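Local coordinates for sensor protein CpxA (Vibrio parahaemolyticus, PDB 3V67) that probably acts as the membrane-bound sensor histidine kinase of a two-component system, its periplasmic PAS-fold domain, the part described here, serving in signal sensing, at residues F76-I88 with Q96-V108. Sequence-based numbering, arbitrary orientation.
Sequences FQLRAMQNFVTSI and QRLYGRYMIAGPV
Phe84 lies with one face on Ile104, whose CG2 is 3.6 Å from the ring centroid in a CH-pi contact, while Arg97 CB and the Gly106 backbone line its edge. In this periplasmic PAS fold, helix 76-87 packs over the hairpin of strands 96-99 and 102-108, its axis 9.4 Å from that of strand 102-108, the two N-to-C directions 41° apart. Tyr99 turns a face to the helix: Ala80 CB sits 4.0 Å from its ring centroid, and Ala80 O lies over the same ring nearer the rim. Tyr102 receives Gln77 CG over its face, 4.2 Å from the centroid, with the Gln77 amide nearly parallel to the ring; beyond the contact, Gln77 OE1 is hydrogen-bonded to Arg57. The less well ordered Phe76 puts its ring edge against Tyr102 CB. With CG anti to the backbone N (chi1 -174°), the Phe84 ring reaches toward the strands, CZ coming 3.3 Å from Gly106 O. Ile104 CD1 lies against Ala80 CB and the backbone at Met81 N, and the bent Met81 chain brings its CE to Ile104 CG2. Further along the chain, Ser87 CB covers the centre of the Arg97 guanidinium, and Ile88 CD1 meets the ring of Pro107, which follows a cis peptide bond. One side-chain hydrogen bond joins helix to hairpin: Tyr99 OH donates to an in-plane lone pair of Asn83 OD1 at 2.5 Å, the C=O...O angle being 130°.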
ATOM      1  N   PHE A  76     -12.086  17.787 -10.678  1.00 65.05           N
ATOM      2  CA  PHE A  76     -10.915  16.917 -10.703  1.00 57.61           C
ATOM      3  C   PHE A  76     -11.252  15.470 -10.344  1.00 53.82           C
ATOM      4  O   PHE A  76     -10.889  14.541 -11.071  1.00 61.01           O
ATOM      5  CB  PHE A  76      -9.836  17.465  -9.766  1.00 66.18           C
ATOM      6  CG  PHE A  76      -8.809  16.450  -9.367  1.00 74.77           C
ATOM      7  CD1 PHE A  76      -7.855  16.015 -10.270  1.00 78.13           C
ATOM      8  CD2 PHE A  76      -8.795  15.935  -8.083  1.00 80.64           C
ATOM      9  CE1 PHE A  76      -6.908  15.079  -9.902  1.00 81.19           C
ATOM     10  CE2 PHE A  76      -7.851  15.000  -7.707  1.00 82.78           C
ATOM     11  CZ  PHE A  76      -6.906  14.571  -8.617  1.00 83.28           C
ATOM     12  N   GLN A  77     -11.953  15.289  -9.227  1.00 46.53           N
ATOM     13  CA  GLN A  77     -12.384  13.966  -8.787  1.00 41.55           C
ATOM     14  C   GLN A  77     -13.221  13.279  -9.863  1.00 35.22           C
ATOM     15  O   GLN A  77     -13.156  12.061 -10.041  1.00 40.09           O
ATOM     16  CB  GLN A  77     -13.187  14.079  -7.487  1.00 44.68           C
ATOM     17  CG  GLN A  77     -12.439  14.765  -6.353  1.00 50.52           C
ATOM     18  CD  GLN A  77     -13.306  15.005  -5.131  1.00 56.72           C
ATOM     19  OE1 GLN A  77     -14.533  14.931  -5.199  1.00 56.07           O
ATOM     20  NE2 GLN A  77     -12.668  15.291  -4.002  1.00 62.14           N
ATOM     21  N   LEU A  78     -13.996  14.078 -10.588  1.00 33.84           N
ATOM     22  CA  LEU A  78     -14.868  13.571 -11.639  1.00 39.97           C
ATOM     23  C   LEU A  78     -14.061  13.080 -12.843  1.00 34.88           C
ATOM     24  O   LEU A  78     -14.340  12.009 -13.399  1.00 49.79           O
ATOM     25  CB  LEU A  78     -15.858  14.660 -12.055  1.00 39.84           C
ATOM     26  CG  LEU A  78     -17.165  14.223 -12.712  1.00 47.60           C
ATOM     27  CD1 LEU A  78     -17.459  12.760 -12.421  1.00 41.53           C
ATOM     28  CD2 LEU A  78     -18.299  15.104 -12.211  1.00 53.26           C
ATOM     29  N   ARG A  79     -13.061  13.866 -13.236  1.00 32.83           N
ATOM     30  CA  ARG A  79     -12.148  13.472 -14.304  1.00 50.28           C
ATOM     31  C   ARG A  79     -11.429  12.174 -13.950  1.00 50.56           C
ATOM     32  O   ARG A  79     -11.375  11.232 -14.753  1.00 49.25           O
ATOM     33  CB  ARG A  79     -11.119  14.574 -14.559  1.00 56.90           C
ATOM     34  CG  ARG A  79     -11.502  15.557 -15.651  1.00 68.38           C
ATOM     35  CD  ARG A  79     -11.978  16.878 -15.079  1.00 77.38           C
ATOM     36  NE  ARG A  79     -11.005  17.451 -14.154  1.00 84.00           N
ATOM     37  CZ  ARG A  79     -10.884  18.752 -13.911  1.00 92.11           C
ATOM     38  NH1 ARG A  79     -11.669  19.618 -14.535  1.00 96.13           N
ATOM     39  NH2 ARG A  79      -9.972  19.188 -13.051  1.00 92.30           N
ATOM     40  N   ALA A  80     -10.882  12.136 -12.738  1.00 44.54           N
ATOM     41  CA  ALA A  80     -10.169  10.961 -12.256  1.00 38.31           C
ATOM     42  C   ALA A  80     -11.069   9.730 -12.275  1.00 37.63           C
ATOM     43  O   ALA A  80     -10.657   8.663 -12.729  1.00 36.39           O
ATOM     44  CB  ALA A  80      -9.631  11.207 -10.851  1.00 37.55           C
ATOM     45  N   MET A  81     -12.301   9.885 -11.795  1.00 37.92           N
ATOM     46  CA  MET A  81     -13.248   8.772 -11.777  1.00 43.55           C
ATOM     47  C   MET A  81     -13.570   8.264 -13.177  1.00 41.97           C
ATOM     48  O   MET A  81     -13.547   7.058 -13.418  1.00 44.16           O
ATOM     49  CB  MET A  81     -14.540   9.142 -11.045  1.00 49.89           C
ATOM     50  CG  MET A  81     -15.615   8.060 -11.124  1.00 56.73           C
ATOM     51  SD  MET A  81     -15.044   6.410 -10.645  1.00 42.73           S
ATOM     52  CE  MET A  81     -14.410   6.719  -9.009  1.00 23.02           C
ATOM     53  N   GLN A  82     -13.872   9.182 -14.091  1.00 45.12           N
ATOM     54  CA  GLN A  82     -14.169   8.797 -15.469  1.00 50.19           C
ATOM     55  C   GLN A  82     -13.013   8.015 -16.079  1.00 44.29           C
ATOM     56  O   GLN A  82     -13.204   6.928 -16.654  1.00 39.76           O
ATOM     57  CB  GLN A  82     -14.479  10.027 -16.321  1.00 65.16           C
ATOM     58  CG  GLN A  82     -14.533   9.756 -17.820  1.00 79.35           C
ATOM     59  CD  GLN A  82     -15.780   8.999 -18.253  1.00 88.61           C
ATOM     60  OE1 GLN A  82     -16.558   8.521 -17.427  1.00 86.84           O
ATOM     61  NE2 GLN A  82     -15.979   8.897 -19.562  1.00 97.02           N
ATOM     62  N   ASN A  83     -11.812   8.571 -15.939  1.00 44.68           N
ATOM     63  CA  ASN A  83     -10.616   7.896 -16.417  1.00 46.43           C
ATOM     64  C   ASN A  83     -10.490   6.493 -15.832  1.00 43.73           C
ATOM     65  O   ASN A  83     -10.205   5.542 -16.557  1.00 42.42           O
ATOM     66  CB  ASN A  83      -9.365   8.713 -16.099  1.00 49.50           C
ATOM     67  CG  ASN A  83      -8.103   8.070 -16.638  1.00 54.58           C
ATOM     68  OD1 ASN A  83      -7.485   7.238 -15.977  1.00 55.15           O
ATOM     69  ND2 ASN A  83      -7.718   8.448 -17.853  1.00 56.40           N
ATOM     70  N   PHE A  84     -10.719   6.372 -14.526  1.00 30.92           N
ATOM     71  CA  PHE A  84     -10.642   5.079 -13.851  1.00 27.01           C
ATOM     72  C   PHE A  84     -11.613   4.079 -14.456  1.00 32.25           C
ATOM     73  O   PHE A  84     -11.240   2.943 -14.758  1.00 32.54           O
ATOM     74  CB  PHE A  84     -10.914   5.223 -12.350  1.00 26.91           C
ATOM     75  CG  PHE A  84     -10.715   3.949 -11.574  1.00 32.49           C
ATOM     76  CD1 PHE A  84      -9.469   3.619 -11.069  1.00 30.99           C
ATOM     77  CD2 PHE A  84     -11.774   3.082 -11.352  1.00 28.85           C
ATOM     78  CE1 PHE A  84      -9.281   2.448 -10.357  1.00 26.06           C
ATOM     79  CE2 PHE A  84     -11.591   1.911 -10.642  1.00 26.82           C
ATOM     80  CZ  PHE A  84     -10.342   1.595 -10.144  1.00 24.72           C
ATOM     81  N   VAL A  85     -12.860   4.508 -14.629  1.00 36.57           N
ATOM     82  CA  VAL A  85     -13.903   3.650 -15.174  1.00 33.80           C
ATOM     83  C   VAL A  85     -13.539   3.152 -16.569  1.00 37.43           C
ATOM     84  O   VAL A  85     -13.686   1.963 -16.867  1.00 30.13           O
ATOM     85  CB  VAL A  85     -15.265   4.369 -15.218  1.00 34.45           C
ATOM     86  CG1 VAL A  85     -16.281   3.553 -16.005  1.00 36.10           C
ATOM     87  CG2 VAL A  85     -15.766   4.642 -13.808  1.00 29.15           C
ATOM     88  N   THR A  86     -13.051   4.050 -17.419  1.00 42.90           N
ATOM     89  CA  THR A  86     -12.667   3.635 -18.767  1.00 47.02           C
ATOM     90  C   THR A  86     -11.323   2.898 -18.805  1.00 49.10           C
ATOM     91  O   THR A  86     -10.948   2.338 -19.835  1.00 53.12           O
ATOM     92  CB  THR A  86     -12.646   4.822 -19.755  1.00 51.61           C
ATOM     93  OG1 THR A  86     -11.849   5.885 -19.216  1.00 57.13           O
ATOM     94  CG2 THR A  86     -14.059   5.329 -20.008  1.00 48.91           C
ATOM     95  N   SER A  87     -10.609   2.893 -17.681  1.00 44.50           N
ATOM     96  CA  SER A  87      -9.305   2.234 -17.601  1.00 38.53           C
ATOM     97  C   SER A  87      -9.379   0.805 -17.063  1.00 37.47           C
ATOM     98  O   SER A  87      -8.376   0.091 -17.059  1.00 38.23           O
ATOM     99  CB  SER A  87      -8.343   3.043 -16.726  1.00 32.25           C
ATOM    100  OG  SER A  87      -8.220   4.376 -17.187  1.00 39.81           O
ATOM    101  N   ILE A  88     -10.557   0.396 -16.598  1.00 42.88           N
ATOM    102  CA  ILE A  88     -10.718  -0.926 -15.995  1.00 38.67           C
ATOM    103  C   ILE A  88     -10.416  -2.032 -16.996  1.00 45.47           C
ATOM    104  O   ILE A  88     -10.922  -2.020 -18.116  1.00 51.73           O
ATOM    105  CB  ILE A  88     -12.140  -1.143 -15.450  1.00 29.86           C
ATOM    106  CG1 ILE A  88     -12.503  -0.069 -14.426  1.00 25.44           C
ATOM    107  CG2 ILE A  88     -12.264  -2.526 -14.824  1.00 24.31           C
ATOM    108  CD1 ILE A  88     -13.955  -0.116 -13.999  1.00 25.06           C
ATOM    109  N   GLN A  96      -6.913  -0.327  -7.498  1.00 21.67           N
ATOM    110  CA  GLN A  96      -6.837   1.102  -7.226  1.00 23.60           C
ATOM    111  C   GLN A  96      -5.805   1.805  -8.104  1.00 31.57           C
ATOM    112  O   GLN A  96      -4.784   1.223  -8.469  1.00 38.65           O
ATOM    113  CB  GLN A  96      -6.578   1.375  -5.742  1.00 22.16           C
ATOM    114  CG  GLN A  96      -5.254   0.849  -5.220  1.00 29.51           C
ATOM    115  CD  GLN A  96      -5.074   1.110  -3.733  1.00 32.16           C
ATOM    116  OE1 GLN A  96      -6.046   1.329  -3.010  1.00 36.18           O
ATOM    117  NE2 GLN A  96      -3.829   1.089  -3.273  1.00 31.60           N
ATOM    118  N   ARG A  97      -6.092   3.058  -8.449  1.00 27.96           N
ATOM    119  CA  ARG A  97      -5.198   3.874  -9.264  1.00 21.63           C
ATOM    120  C   ARG A  97      -4.987   5.240  -8.619  1.00 36.82           C
ATOM    121  O   ARG A  97      -5.920   5.818  -8.060  1.00 39.55           O
ATOM    122  CB  ARG A  97      -5.765   4.063 -10.672  1.00 23.88           C
ATOM    123  CG  ARG A  97      -5.557   2.878 -11.604  1.00 35.21           C
ATOM    124  CD  ARG A  97      -6.163   3.148 -12.977  1.00 39.17           C
ATOM    125  NE  ARG A  97      -5.504   2.377 -14.025  1.00 45.47           N
ATOM    126  CZ  ARG A  97      -5.893   1.172 -14.429  1.00 47.11           C
ATOM    127  NH1 ARG A  97      -6.945   0.589 -13.871  1.00 56.15           N
ATOM    128  NH2 ARG A  97      -5.229   0.549 -15.393  1.00 42.97           N
ATOM    129  N   LEU A  98      -3.768   5.759  -8.708  1.00 42.46           N
ATOM    130  CA  LEU A  98      -3.451   7.053  -8.115  1.00 39.50           C
ATOM    131  C   LEU A  98      -3.472   8.173  -9.149  1.00 39.43           C
ATOM    132  O   LEU A  98      -2.761   8.126 -10.151  1.00 38.38           O
ATOM    133  CB  LEU A  98      -2.095   7.008  -7.408  1.00 40.41           C
ATOM    134  CG  LEU A  98      -1.730   8.242  -6.580  1.00 39.26           C
ATOM    135  CD1 LEU A  98      -2.757   8.478  -5.486  1.00 36.67           C
ATOM    136  CD2 LEU A  98      -0.336   8.092  -5.986  1.00 35.92           C
ATOM    137  N   TYR A  99      -4.299   9.178  -8.892  1.00 46.12           N
ATOM    138  CA  TYR A  99      -4.407  10.350  -9.751  1.00 53.93           C
ATOM    139  C   TYR A  99      -3.889  11.573  -9.005  1.00 58.01           C
ATOM    140  O   TYR A  99      -4.630  12.227  -8.270  1.00 60.07           O
ATOM    141  CB  TYR A  99      -5.859  10.563 -10.180  1.00 50.82           C
ATOM    142  CG  TYR A  99      -6.386   9.471 -11.082  1.00 45.87           C
ATOM    143  CD1 TYR A  99      -6.308   9.594 -12.464  1.00 40.69           C
ATOM    144  CD2 TYR A  99      -6.949   8.315 -10.555  1.00 43.06           C
ATOM    145  CE1 TYR A  99      -6.779   8.602 -13.293  1.00 40.29           C
ATOM    146  CE2 TYR A  99      -7.423   7.317 -11.377  1.00 39.11           C
ATOM    147  CZ  TYR A  99      -7.337   7.465 -12.747  1.00 45.28           C
ATOM    148  OH  TYR A  99      -7.808   6.471 -13.576  1.00 45.51           O
ATOM    149  N   GLY A 100      -2.608  11.874  -9.194  1.00 58.09           N
ATOM    150  CA  GLY A 100      -1.950  12.909  -8.421  1.00 56.53           C
ATOM    151  C   GLY A 100      -1.826  12.463  -6.978  1.00 52.92           C
ATOM    152  O   GLY A 100      -0.964  11.656  -6.637  1.00 51.65           O
ATOM    153  N   ARG A 101      -2.703  12.984  -6.129  1.00 58.38           N
ATOM    154  CA  ARG A 101      -2.736  12.596  -4.726  1.00 64.03           C
ATOM    155  C   ARG A 101      -4.081  11.964  -4.393  1.00 59.16           C
ATOM    156  O   ARG A 101      -4.379  11.700  -3.229  1.00 59.57           O
ATOM    157  CB  ARG A 101      -2.495  13.813  -3.830  1.00 73.09           C
ATOM    158  CG  ARG A 101      -1.071  14.350  -3.861  1.00 80.87           C
ATOM    159  CD  ARG A 101      -0.183  13.643  -2.848  1.00 83.47           C
ATOM    160  NE  ARG A 101       1.141  14.257  -2.757  1.00 89.37           N
ATOM    161  CZ  ARG A 101       1.431  15.306  -1.992  1.00 90.10           C
ATOM    162  NH1 ARG A 101       0.488  15.870  -1.249  1.00 91.70           N
ATOM    163  NH2 ARG A 101       2.664  15.796  -1.974  1.00 86.10           N
ATOM    164  N   TYR A 102      -4.890  11.722  -5.420  1.00 52.14           N
ATOM    165  CA  TYR A 102      -6.233  11.185  -5.229  1.00 44.20           C
ATOM    166  C   TYR A 102      -6.336   9.737  -5.698  1.00 40.47           C
ATOM    167  O   TYR A 102      -6.356   9.462  -6.895  1.00 41.42           O
ATOM    168  CB  TYR A 102      -7.255  12.048  -5.967  1.00 44.16           C
ATOM    169  CG  TYR A 102      -8.692  11.811  -5.557  1.00 41.55           C
ATOM    170  CD1 TYR A 102      -9.134  12.144  -4.283  1.00 37.15           C
ATOM    171  CD2 TYR A 102      -9.610  11.270  -6.448  1.00 35.25           C
ATOM    172  CE1 TYR A 102     -10.445  11.935  -3.905  1.00 39.03           C
ATOM    173  CE2 TYR A 102     -10.926  11.059  -6.079  1.00 37.02           C
ATOM    174  CZ  TYR A 102     -11.338  11.394  -4.805  1.00 41.46           C
ATOM    175  OH  TYR A 102     -12.646  11.188  -4.430  1.00 44.61           O
ATOM    176  N   MET A 103      -6.399   8.816  -4.743  1.00 33.14           N
ATOM    177  CA  MET A 103      -6.527   7.396  -5.047  1.00 31.45           C
ATOM    178  C   MET A 103      -7.979   7.017  -5.322  1.00 29.85           C
ATOM    179  O   MET A 103      -8.896   7.509  -4.665  1.00 37.30           O
ATOM    180  CB  MET A 103      -5.999   6.555  -3.883  1.00 33.76           C
ATOM    181  CG  MET A 103      -5.935   5.066  -4.179  1.00 31.68           C
ATOM    182  SD  MET A 103      -4.493   4.639  -5.170  1.00 21.62           S
ATOM    183  CE  MET A 103      -3.213   4.733  -3.929  1.00 23.76           C
ATOM    184  N   ILE A 104      -8.183   6.138  -6.294  1.00 27.64           N
ATOM    185  CA  ILE A 104      -9.517   5.655  -6.616  1.00 27.79           C
ATOM    186  C   ILE A 104      -9.556   4.135  -6.653  1.00 28.80           C
ATOM    187  O   ILE A 104      -8.751   3.504  -7.343  1.00 31.11           O
ATOM    188  CB  ILE A 104     -10.002   6.213  -7.957  1.00 31.21           C
ATOM    189  CG1 ILE A 104     -10.348   7.697  -7.806  1.00 23.90           C
ATOM    190  CG2 ILE A 104     -11.204   5.429  -8.454  1.00 28.68           C
ATOM    191  CD1 ILE A 104     -10.897   8.321  -9.054  1.00 19.54           C
ATOM    192  N   ALA A 105     -10.494   3.553  -5.910  1.00 21.07           N
ATOM    193  CA  ALA A 105     -10.583   2.101  -5.796  1.00 16.46           C
ATOM    194  C   ALA A 105     -11.938   1.560  -6.249  1.00 16.51           C
ATOM    195  O   ALA A 105     -12.983   2.146  -5.963  1.00 23.86           O
ATOM    196  CB  ALA A 105     -10.289   1.670  -4.362  1.00 14.11           C
ATOM    197  N   GLY A 106     -11.910   0.433  -6.953  1.00 15.99           N
ATOM    198  CA  GLY A 106     -13.124  -0.213  -7.423  1.00 13.06           C
ATOM    199  C   GLY A 106     -12.889  -1.044  -8.675  1.00 17.25           C
ATOM    200  O   GLY A 106     -11.747  -1.239  -9.088  1.00 19.76           O
ATOM    201  N   PRO A 107     -13.970  -1.542  -9.289  1.00 18.46           N
ATOM    202  CA  PRO A 107     -15.346  -1.380  -8.822  1.00 17.37           C
ATOM    203  C   PRO A 107     -15.756  -2.530  -7.920  1.00 18.37           C
ATOM    204  O   PRO A 107     -15.132  -3.592  -7.976  1.00 14.64           O
ATOM    205  CB  PRO A 107     -16.144  -1.471 -10.119  1.00 19.42           C
ATOM    206  CG  PRO A 107     -15.376  -2.451 -10.939  1.00 18.20           C
ATOM    207  CD  PRO A 107     -13.917  -2.205 -10.606  1.00 25.21           C
ATOM    208  N   VAL A 108     -16.791  -2.326  -7.109  1.00 20.13           N
ATOM    209  CA  VAL A 108     -17.446  -3.440  -6.424  1.00 23.84           C
ATOM    210  C   VAL A 108     -18.924  -3.443  -6.796  1.00 24.35           C
ATOM    211  O   VAL A 108     -19.542  -2.387  -6.878  1.00 18.72           O
ATOM    212  CB  VAL A 108     -17.276  -3.386  -4.881  1.00 29.52           C
ATOM    213  CG1 VAL A 108     -15.808  -3.537  -4.502  1.00 26.31           C
ATOM    214  CG2 VAL A 108     -17.850  -2.101  -4.303  1.00 25.88           C
TER